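Local coordinates for rhusiopathiae surface protein B (Erysipelothrix rhusiopathiae, PDB 3V10) that probably binds collagen through this N-terminal region of a cell-wall-anchored surface adhesin, which is thought to wrap around its ligand as in the collagen hug model, at residues Val194-His208 against Leu274-Glu288. Sequence-based numbering, arbitrary orientation.
Sequences VQSDVKVIDTIGEGH and LENYKNSSTIEYKDE
Lys-199, Ile-201 and Thr-203 pair with Glu-284, Thr-282 and Ser-280 through reciprocal backbone hydrogen bonds, joining antiparallel strands 198-204 and 276-286 in one sheet of the collagen-binding domain's Ig-like fold. Ahead of strand 198-204, Gln-195 N donates to Lys-286 O, and Ser-196 OG accepts from Lys-286 N (2.9 Å) while donating to Asp-197 O.

Apolar contacts line the buried face. Val-200 CG2 meets Ile-283 CG1 at 3.6 Å. Val-198 divides its branches between two partners: CG1, anti to the backbone N (chi1 177°), meets Ile-283 CD1, and CG2 lies 3.8 Å from Tyr-285 CB. On the same face the Asp-202 carboxylate and Asn-279 amide are nearly coplanar (26°); Asp-202 OD2 is hydrogen-bonded to Tyr-265 OH of strand 260-269.

At the type II turn Gly-205 to His-208, Lys-278 O accepts from Gly-205 N and His-208 NE2, both 2.8 Å away, from opposite faces of its carbonyl plane. Tyr-277 CB sits over one imidazole face, 3.9 Å from its centroid, and the Tyr-277 ring edge is turned toward the imidazole face (planes at 68°); Ile-204 CG2 lies against the opposite face, offset toward the rim. With ND1 bonded to Thr-267, the imidazole is hydrogen-bonded at both nitrogens and flanked on both faces, which restricts its rotation and ties the turn to strand 276-286.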
ATOM      1  N   VAL A 194      10.155 -31.298   8.662  1.00 17.98           N
ATOM      2  CA  VAL A 194      10.571 -30.732   9.946  1.00 16.65           C
ATOM      3  C   VAL A 194      10.594 -31.787  11.038  1.00 16.65           C
ATOM      4  O   VAL A 194       9.795 -32.721  11.030  1.00 16.27           O
ATOM      5  CB  VAL A 194       9.645 -29.570  10.388  1.00 17.47           C
ATOM      6  CG1 VAL A 194       9.756 -28.421   9.399  1.00 16.43           C
ATOM      7  CG2 VAL A 194       8.203 -30.058  10.494  1.00 17.09           C
ATOM      8  N   GLN A 195      11.512 -31.630  11.985  1.00 15.64           N
ATOM      9  CA  GLN A 195      11.647 -32.600  13.060  1.00 15.64           C
ATOM     10  C   GLN A 195      10.949 -32.246  14.372  1.00 15.44           C
ATOM     11  O   GLN A 195      11.251 -32.830  15.410  1.00 15.82           O
ATOM     12  CB  GLN A 195      13.131 -32.881  13.316  1.00 14.82           C
ATOM     13  CG  GLN A 195      13.863 -33.456  12.114  1.00 17.99           C
ATOM     14  CD  GLN A 195      13.253 -34.754  11.621  1.00 18.76           C
ATOM     15  OE1 GLN A 195      13.086 -35.703  12.386  1.00 22.55           O
ATOM     16  NE2 GLN A 195      12.922 -34.803  10.336  1.00 22.88           N
ATOM     17  N   SER A 196      10.020 -31.294  14.328  1.00 16.08           N
ATOM     18  CA  SER A 196       9.269 -30.902  15.519  1.00 14.30           C
ATOM     19  C   SER A 196       8.066 -30.089  15.071  1.00 15.66           C
ATOM     20  O   SER A 196       7.913 -29.812  13.885  1.00 15.77           O
ATOM     21  CB  SER A 196      10.130 -30.048  16.460  1.00 15.36           C
ATOM     22  OG  SER A 196      10.184 -28.694  16.031  1.00 14.99           O
ATOM     23  N   ASP A 197       7.209 -29.715  16.016  1.00 15.41           N
ATOM     24  CA  ASP A 197       6.049 -28.903  15.676  1.00 14.87           C
ATOM     25  C   ASP A 197       6.582 -27.539  15.241  1.00 14.49           C
ATOM     26  O   ASP A 197       7.722 -27.179  15.552  1.00 13.82           O
ATOM     27  CB  ASP A 197       5.120 -28.717  16.883  1.00 16.61           C
ATOM     28  CG  ASP A 197       4.618 -30.032  17.466  1.00 22.45           C
ATOM     29  OD1 ASP A 197       4.455 -31.022  16.718  1.00 21.87           O
ATOM     30  OD2 ASP A 197       4.360 -30.062  18.687  1.00 25.04           O
ATOM     31  N   VAL A 198       5.765 -26.784  14.518  1.00 11.42           N
ATOM     32  CA  VAL A 198       6.163 -25.459  14.056  1.00 11.75           C
ATOM     33  C   VAL A 198       5.270 -24.429  14.737  1.00 10.96           C
ATOM     34  O   VAL A 198       4.054 -24.606  14.802  1.00 11.85           O
ATOM     35  CB  VAL A 198       6.012 -25.339  12.527  1.00 10.28           C
ATOM     36  CG1 VAL A 198       6.354 -23.929  12.073  1.00 11.57           C
ATOM     37  CG2 VAL A 198       6.930 -26.354  11.835  1.00 11.24           C
ATOM     38  N   LYS A 199       5.867 -23.364  15.266  1.00  9.63           N
ATOM     39  CA  LYS A 199       5.072 -22.336  15.931  1.00  9.84           C
ATOM     40  C   LYS A 199       5.468 -20.939  15.486  1.00  8.25           C
ATOM     41  O   LYS A 199       6.645 -20.600  15.456  1.00  8.44           O
ATOM     42  CB  LYS A 199       5.216 -22.439  17.456  1.00  7.48           C
ATOM     43  CG  LYS A 199       4.363 -21.424  18.222  1.00  9.70           C
ATOM     44  CD  LYS A 199       4.406 -21.672  19.729  1.00 12.02           C
ATOM     45  CE  LYS A 199       3.470 -20.724  20.466  1.00 13.41           C
ATOM     46  NZ  LYS A 199       3.559 -20.907  21.945  1.00 15.72           N
ATOM     47  N   VAL A 200       4.472 -20.137  15.129  1.00  9.90           N
ATOM     48  CA  VAL A 200       4.716 -18.764  14.705  1.00  8.71           C
ATOM     49  C   VAL A 200       3.896 -17.851  15.599  1.00  8.66           C
ATOM     50  O   VAL A 200       2.712 -18.088  15.805  1.00  9.10           O
ATOM     51  CB  VAL A 200       4.271 -18.512  13.245  1.00  7.14           C
ATOM     52  CG1 VAL A 200       4.401 -17.009  12.912  1.00 10.51           C
ATOM     53  CG2 VAL A 200       5.115 -19.339  12.295  1.00  7.85           C
ATOM     54  N   ILE A 201       4.534 -16.832  16.160  1.00  7.42           N
ATOM     55  CA  ILE A 201       3.813 -15.875  16.986  1.00  6.90           C
ATOM     56  C   ILE A 201       3.919 -14.554  16.235  1.00  5.30           C
ATOM     57  O   ILE A 201       5.002 -13.985  16.089  1.00  5.11           O
ATOM     58  CB  ILE A 201       4.415 -15.740  18.400  1.00  8.35           C
ATOM     59  CG1 ILE A 201       4.327 -17.082  19.135  1.00  9.87           C
ATOM     60  CG2 ILE A 201       3.641 -14.681  19.189  1.00  8.20           C
ATOM     61  CD1 ILE A 201       4.855 -17.044  20.555  1.00 11.09           C
ATOM     62  N   ASP A 202       2.778 -14.096  15.733  1.00  7.60           N
ATOM     63  CA  ASP A 202       2.721 -12.864  14.963  1.00  9.75           C
ATOM     64  C   ASP A 202       2.108 -11.742  15.784  1.00 10.37           C
ATOM     65  O   ASP A 202       1.008 -11.878  16.312  1.00 11.09           O
ATOM     66  CB  ASP A 202       1.896 -13.092  13.693  1.00 12.16           C
ATOM     67  CG  ASP A 202       1.859 -11.869  12.798  1.00 17.06           C
ATOM     68  OD1 ASP A 202       1.536 -10.772  13.297  1.00 20.20           O
ATOM     69  OD2 ASP A 202       2.144 -12.007  11.594  1.00 23.04           O
ATOM     70  N   THR A 203       2.825 -10.630  15.890  1.00  8.99           N
ATOM     71  CA  THR A 203       2.328  -9.487  16.641  1.00  9.70           C
ATOM     72  C   THR A 203       2.060  -8.322  15.706  1.00  7.77           C
ATOM     73  O   THR A 203       2.987  -7.716  15.172  1.00  8.56           O
ATOM     74  CB  THR A 203       3.327  -9.033  17.715  1.00 10.90           C
ATOM     75  OG1 THR A 203       3.514 -10.082  18.677  1.00 13.50           O
ATOM     76  CG2 THR A 203       2.790  -7.799  18.432  1.00 10.94           C
ATOM     77  N   ILE A 204       0.784  -8.012  15.505  1.00  7.75           N
ATOM     78  CA  ILE A 204       0.408  -6.905  14.632  1.00  9.64           C
ATOM     79  C   ILE A 204       0.767  -5.609  15.337  1.00 11.04           C
ATOM     80  O   ILE A 204       0.427  -5.415  16.508  1.00 10.43           O
ATOM     81  CB  ILE A 204      -1.100  -6.941  14.323  1.00  8.96           C
ATOM     82  CG1 ILE A 204      -1.426  -8.226  13.561  1.00  8.64           C
ATOM     83  CG2 ILE A 204      -1.510  -5.712  13.508  1.00 10.24           C
ATOM     84  CD1 ILE A 204      -2.907  -8.545  13.505  1.00 11.86           C
ATOM     85  N   GLY A 205       1.456  -4.725  14.621  1.00 10.70           N
ATOM     86  CA  GLY A 205       1.883  -3.464  15.203  1.00 11.89           C
ATOM     87  C   GLY A 205       0.802  -2.468  15.571  1.00 12.69           C
ATOM     88  O   GLY A 205      -0.390  -2.712  15.394  1.00 11.94           O
ATOM     89  N   GLU A 206       1.230  -1.321  16.089  1.00 13.53           N
ATOM     90  CA  GLU A 206       0.296  -0.275  16.489  1.00 15.49           C
ATOM     91  C   GLU A 206      -0.333   0.396  15.268  1.00 13.92           C
ATOM     92  O   GLU A 206       0.241   0.392  14.182  1.00 13.80           O
ATOM     93  CB  GLU A 206       1.024   0.770  17.344  1.00 21.43           C
ATOM     94  CG  GLU A 206       2.483   0.961  16.953  1.00 25.87           C
ATOM     95  CD  GLU A 206       3.051   2.303  17.387  1.00 28.82           C
ATOM     96  OE1 GLU A 206       2.267   3.259  17.546  1.00 32.75           O
ATOM     97  OE2 GLU A 206       4.285   2.410  17.546  1.00 31.88           O
ATOM     98  N   GLY A 207      -1.530   0.946  15.443  1.00 13.05           N
ATOM     99  CA  GLY A 207      -2.188   1.636  14.345  1.00 12.47           C
ATOM    100  C   GLY A 207      -3.173   0.838  13.515  1.00 11.43           C
ATOM    101  O   GLY A 207      -3.979   1.414  12.786  1.00 11.00           O
ATOM    102  N   HIS A 208      -3.097  -0.485  13.584  1.00  9.88           N
ATOM    103  CA  HIS A 208      -4.032  -1.313  12.840  1.00 10.14           C
ATOM    104  C   HIS A 208      -4.381  -2.571  13.619  1.00 10.35           C
ATOM    105  O   HIS A 208      -3.659  -2.958  14.533  1.00  9.92           O
ATOM    106  CB  HIS A 208      -3.492  -1.664  11.443  1.00 10.33           C
ATOM    107  CG  HIS A 208      -2.157  -2.349  11.444  1.00  9.28           C
ATOM    108  ND1 HIS A 208      -1.875  -3.410  10.609  1.00  7.91           N
ATOM    109  CD2 HIS A 208      -1.020  -2.103  12.136  1.00  7.50           C
ATOM    110  CE1 HIS A 208      -0.621  -3.787  10.788  1.00  8.15           C
ATOM    111  NE2 HIS A 208      -0.080  -3.009  11.709  1.00  6.78           N
ATOM    112  N   LEU A 274      -0.343   7.354  11.141  1.00 20.66           N
ATOM    113  CA  LEU A 274       0.888   6.614  11.414  1.00 20.00           C
ATOM    114  C   LEU A 274       1.668   6.448  10.110  1.00 20.15           C
ATOM    115  O   LEU A 274       1.103   6.033   9.096  1.00 18.20           O
ATOM    116  CB  LEU A 274       0.554   5.243  12.015  1.00 20.63           C
ATOM    117  CG  LEU A 274       1.660   4.548  12.809  1.00 19.17           C
ATOM    118  CD1 LEU A 274       2.050   5.394  14.010  1.00 21.38           C
ATOM    119  CD2 LEU A 274       1.163   3.191  13.265  1.00 21.19           C
ATOM    120  N   GLU A 275       2.956   6.773  10.133  1.00 19.75           N
ATOM    121  CA  GLU A 275       3.786   6.672   8.944  1.00 19.34           C
ATOM    122  C   GLU A 275       3.921   5.266   8.347  1.00 17.21           C
ATOM    123  O   GLU A 275       3.983   5.113   7.131  1.00 16.94           O
ATOM    124  CB  GLU A 275       5.149   7.253   9.264  1.00 22.66           C
ATOM    125  CG  GLU A 275       5.059   8.639   9.891  1.00 28.55           C
ATOM    126  CD  GLU A 275       5.804   9.708   9.078  1.00 31.83           C
ATOM    127  OE1 GLU A 275       5.487  10.927   9.177  1.00 34.76           O
ATOM    128  OE2 GLU A 275       6.730   9.326   8.332  1.00 34.80           O
ATOM    129  N   ASN A 276       3.967   4.247   9.202  1.00 15.75           N
ATOM    130  CA  ASN A 276       4.067   2.860   8.731  1.00 14.73           C
ATOM    131  C   ASN A 276       3.208   1.933   9.589  1.00 13.80           C
ATOM    132  O   ASN A 276       3.045   2.168  10.782  1.00 13.49           O
ATOM    133  CB  ASN A 276       5.516   2.345   8.778  1.00 17.67           C
ATOM    134  CG  ASN A 276       6.489   3.255   8.063  1.00 19.97           C
ATOM    135  OD1 ASN A 276       7.132   4.100   8.686  1.00 22.87           O
ATOM    136  ND2 ASN A 276       6.597   3.095   6.753  1.00 18.29           N
ATOM    137  N   TYR A 277       2.654   0.892   8.975  1.00 11.79           N
ATOM    138  CA  TYR A 277       1.841  -0.090   9.696  1.00 10.77           C
ATOM    139  C   TYR A 277       2.692  -1.345   9.716  1.00 10.21           C
ATOM    140  O   TYR A 277       2.867  -2.002   8.693  1.00  9.24           O
ATOM    141  CB  TYR A 277       0.523  -0.333   8.964  1.00  8.54           C
ATOM    142  CG  TYR A 277      -0.350   0.900   8.940  1.00  9.95           C
ATOM    143  CD1 TYR A 277      -1.019   1.329  10.087  1.00  9.69           C
ATOM    144  CD2 TYR A 277      -0.456   1.676   7.787  1.00 12.24           C
ATOM    145  CE1 TYR A 277      -1.770   2.507  10.089  1.00  9.57           C
ATOM    146  CE2 TYR A 277      -1.197   2.852   7.779  1.00 14.06           C
ATOM    147  CZ  TYR A 277      -1.849   3.263   8.925  1.00 12.11           C
ATOM    148  OH  TYR A 277      -2.576   4.434   8.895  1.00 13.15           O
ATOM    149  N   LYS A 278       3.227  -1.666  10.890  1.00 10.94           N
ATOM    150  CA  LYS A 278       4.125  -2.805  11.028  1.00 11.67           C
ATOM    151  C   LYS A 278       3.509  -4.106  11.511  1.00 10.82           C
ATOM    152  O   LYS A 278       2.407  -4.139  12.048  1.00 11.28           O
ATOM    153  CB  LYS A 278       5.269  -2.442  11.978  1.00 14.13           C
ATOM    154  CG  LYS A 278       5.969  -1.132  11.654  1.00 17.16           C
ATOM    155  CD  LYS A 278       7.090  -0.850  12.647  1.00 20.07           C
ATOM    156  CE  LYS A 278       7.735   0.503  12.380  1.00 24.23           C
ATOM    157  NZ  LYS A 278       6.786   1.621  12.608  1.00 25.04           N
ATOM    158  N   ASN A 279       4.269  -5.180  11.317  1.00 10.53           N
ATOM    159  CA  ASN A 279       3.880  -6.507  11.752  1.00 13.46           C
ATOM    160  C   ASN A 279       5.184  -7.262  11.970  1.00 14.32           C
ATOM    161  O   ASN A 279       6.052  -7.275  11.097  1.00 15.33           O
ATOM    162  CB  ASN A 279       3.041  -7.211  10.688  1.00 16.69           C
ATOM    163  CG  ASN A 279       2.513  -8.548  11.161  1.00 17.10           C
ATOM    164  OD1 ASN A 279       1.929  -8.652  12.238  1.00 18.33           O
ATOM    165  ND2 ASN A 279       2.712  -9.578  10.356  1.00 17.01           N
ATOM    166  N   SER A 280       5.330  -7.870  13.137  1.00 12.93           N
ATOM    167  CA  SER A 280       6.541  -8.620  13.429  1.00 12.95           C
ATOM    168  C   SER A 280       6.126 -10.022  13.838  1.00 11.87           C
ATOM    169  O   SER A 280       5.027 -10.217  14.346  1.00 13.83           O
ATOM    170  CB  SER A 280       7.337  -7.942  14.549  1.00 14.98           C
ATOM    171  OG  SER A 280       6.624  -7.923  15.775  1.00 20.93           O
ATOM    172  N   SER A 281       6.986 -10.999  13.589  1.00  9.85           N
ATOM    173  CA  SER A 281       6.665 -12.372  13.961  1.00  8.21           C
ATOM    174  C   SER A 281       7.922 -13.150  14.313  1.00  9.16           C
ATOM    175  O   SER A 281       9.029 -12.773  13.916  1.00  9.18           O
ATOM    176  CB  SER A 281       5.914 -13.076  12.820  1.00  8.09           C
ATOM    177  OG  SER A 281       6.744 -13.287  11.682  1.00  8.54           O
ATOM    178  N   THR A 282       7.747 -14.216  15.087  1.00  9.40           N
ATOM    179  CA  THR A 282       8.850 -15.078  15.478  1.00  9.11           C
ATOM    180  C   THR A 282       8.430 -16.505  15.155  1.00  9.14           C
ATOM    181  O   THR A 282       7.244 -16.828  15.158  1.00  7.53           O
ATOM    182  CB  THR A 282       9.179 -14.947  16.989  1.00  9.75           C
ATOM    183  OG1 THR A 282       8.051 -15.355  17.774  1.00 13.14           O
ATOM    184  CG2 THR A 282       9.519 -13.498  17.326  1.00 13.15           C
ATOM    185  N   ILE A 283       9.398 -17.353  14.841  1.00  7.32           N
ATOM    186  CA  ILE A 283       9.077 -18.731  14.518  1.00  8.39           C
ATOM    187  C   ILE A 283      10.090 -19.646  15.177  1.00  8.38           C
ATOM    188  O   ILE A 283      11.240 -19.257  15.401  1.00  8.47           O
ATOM    189  CB  ILE A 283       9.080 -18.960  12.973  1.00  7.78           C
ATOM    190  CG1 ILE A 283       8.583 -20.371  12.650  1.00  8.87           C
ATOM    191  CG2 ILE A 283      10.485 -18.737  12.400  1.00 11.09           C
ATOM    192  CD1 ILE A 283       8.440 -20.639  11.168  1.00  9.76           C
ATOM    193  N   GLU A 284       9.647 -20.844  15.527  1.00  8.77           N
ATOM    194  CA  GLU A 284      10.536 -21.821  16.126  1.00  9.64           C
ATOM    195  C   GLU A 284      10.128 -23.193  15.646  1.00  9.77           C
ATOM    196  O   GLU A 284       8.938 -23.504  15.546  1.00  9.02           O
ATOM    197  CB  GLU A 284      10.482 -21.776  17.651  1.00 11.79           C
ATOM    198  CG  GLU A 284      11.679 -22.479  18.293  1.00 16.08           C
ATOM    199  CD  GLU A 284      11.788 -22.216  19.781  1.00 20.49           C
ATOM    200  OE1 GLU A 284      11.438 -23.114  20.575  1.00 23.72           O
ATOM    201  OE2 GLU A 284      12.215 -21.101  20.151  1.00 20.75           O
ATOM    202  N   TYR A 285      11.131 -24.006  15.342  1.00 10.27           N
ATOM    203  CA  TYR A 285      10.926 -25.371  14.876  1.00  9.94           C
ATOM    204  C   TYR A 285      12.293 -26.024  14.736  1.00 10.19           C
ATOM    205  O   TYR A 285      13.313 -25.355  14.840  1.00 10.48           O
ATOM    206  CB  TYR A 285      10.239 -25.380  13.508  1.00 10.78           C
ATOM    207  CG  TYR A 285      11.021 -24.675  12.417  1.00  9.75           C
ATOM    208  CD1 TYR A 285      11.075 -23.283  12.360  1.00 12.57           C
ATOM    209  CD2 TYR A 285      11.734 -25.401  11.461  1.00 11.18           C
ATOM    210  CE1 TYR A 285      11.822 -22.625  11.381  1.00 12.65           C
ATOM    211  CE2 TYR A 285      12.484 -24.752  10.478  1.00 10.73           C
ATOM    212  CZ  TYR A 285      12.523 -23.366  10.445  1.00 12.60           C
ATOM    213  OH  TYR A 285      13.273 -22.722   9.482  1.00 13.82           O
ATOM    214  N   LYS A 286      12.308 -27.335  14.529  1.00 12.04           N
ATOM    215  CA  LYS A 286      13.556 -28.061  14.302  1.00 12.85           C
ATOM    216  C   LYS A 286      13.530 -28.347  12.803  1.00 13.52           C
ATOM    217  O   LYS A 286      12.536 -28.870  12.302  1.00 15.95           O
ATOM    218  CB  LYS A 286      13.574 -29.380  15.079  1.00 13.57           C
ATOM    219  CG  LYS A 286      13.966 -29.253  16.545  1.00 16.92           C
ATOM    220  CD  LYS A 286      13.884 -30.604  17.239  1.00 20.65           C
ATOM    221  CE  LYS A 286      14.216 -30.508  18.726  1.00 22.63           C
ATOM    222  NZ  LYS A 286      15.658 -30.750  19.015  1.00 25.47           N
ATOM    223  N   ASP A 287      14.589 -27.990  12.080  1.00 14.68           N
ATOM    224  CA  ASP A 287      14.604 -28.232  10.641  1.00 14.68           C
ATOM    225  C   ASP A 287      14.687 -29.720  10.325  1.00 15.47           C
ATOM    226  O   ASP A 287      14.675 -30.557  11.227  1.00 13.71           O
ATOM    227  CB  ASP A 287      15.752 -27.478   9.949  1.00 16.46           C
ATOM    228  CG  ASP A 287      17.118 -27.799  10.532  1.00 17.70           C
ATOM    229  OD1 ASP A 287      17.325 -28.940  10.993  1.00 16.66           O
ATOM    230  OD2 ASP A 287      17.993 -26.903  10.510  1.00 18.84           O
ATOM    231  N   GLU A 288      14.756 -30.048   9.040  1.00 14.98           N
ATOM    232  CA  GLU A 288      14.816 -31.447   8.619  1.00 17.25           C
ATOM    233  C   GLU A 288      16.056 -32.173   9.130  1.00 16.51           C
ATOM    234  O   GLU A 288      16.074 -33.402   9.187  1.00 16.67           O
ATOM    235  CB  GLU A 288      14.749 -31.542   7.093  1.00 18.09           C
ATOM    236  CG  GLU A 288      15.692 -30.598   6.376  1.00 22.45           C
ATOM    237  CD  GLU A 288      15.712 -30.811   4.876  1.00 24.11           C
ATOM    238  OE1 GLU A 288      14.676 -31.229   4.321  1.00 24.05           O
ATOM    239  OE2 GLU A 288      16.762 -30.545   4.251  1.00 28.50           O
TER
HETATM  240  O   HOH W   1       4.943  -5.870  16.299  1.00 24.87           O
HETATM  241  O   HOH W   2       2.563  -0.225  13.251  1.00 14.53           O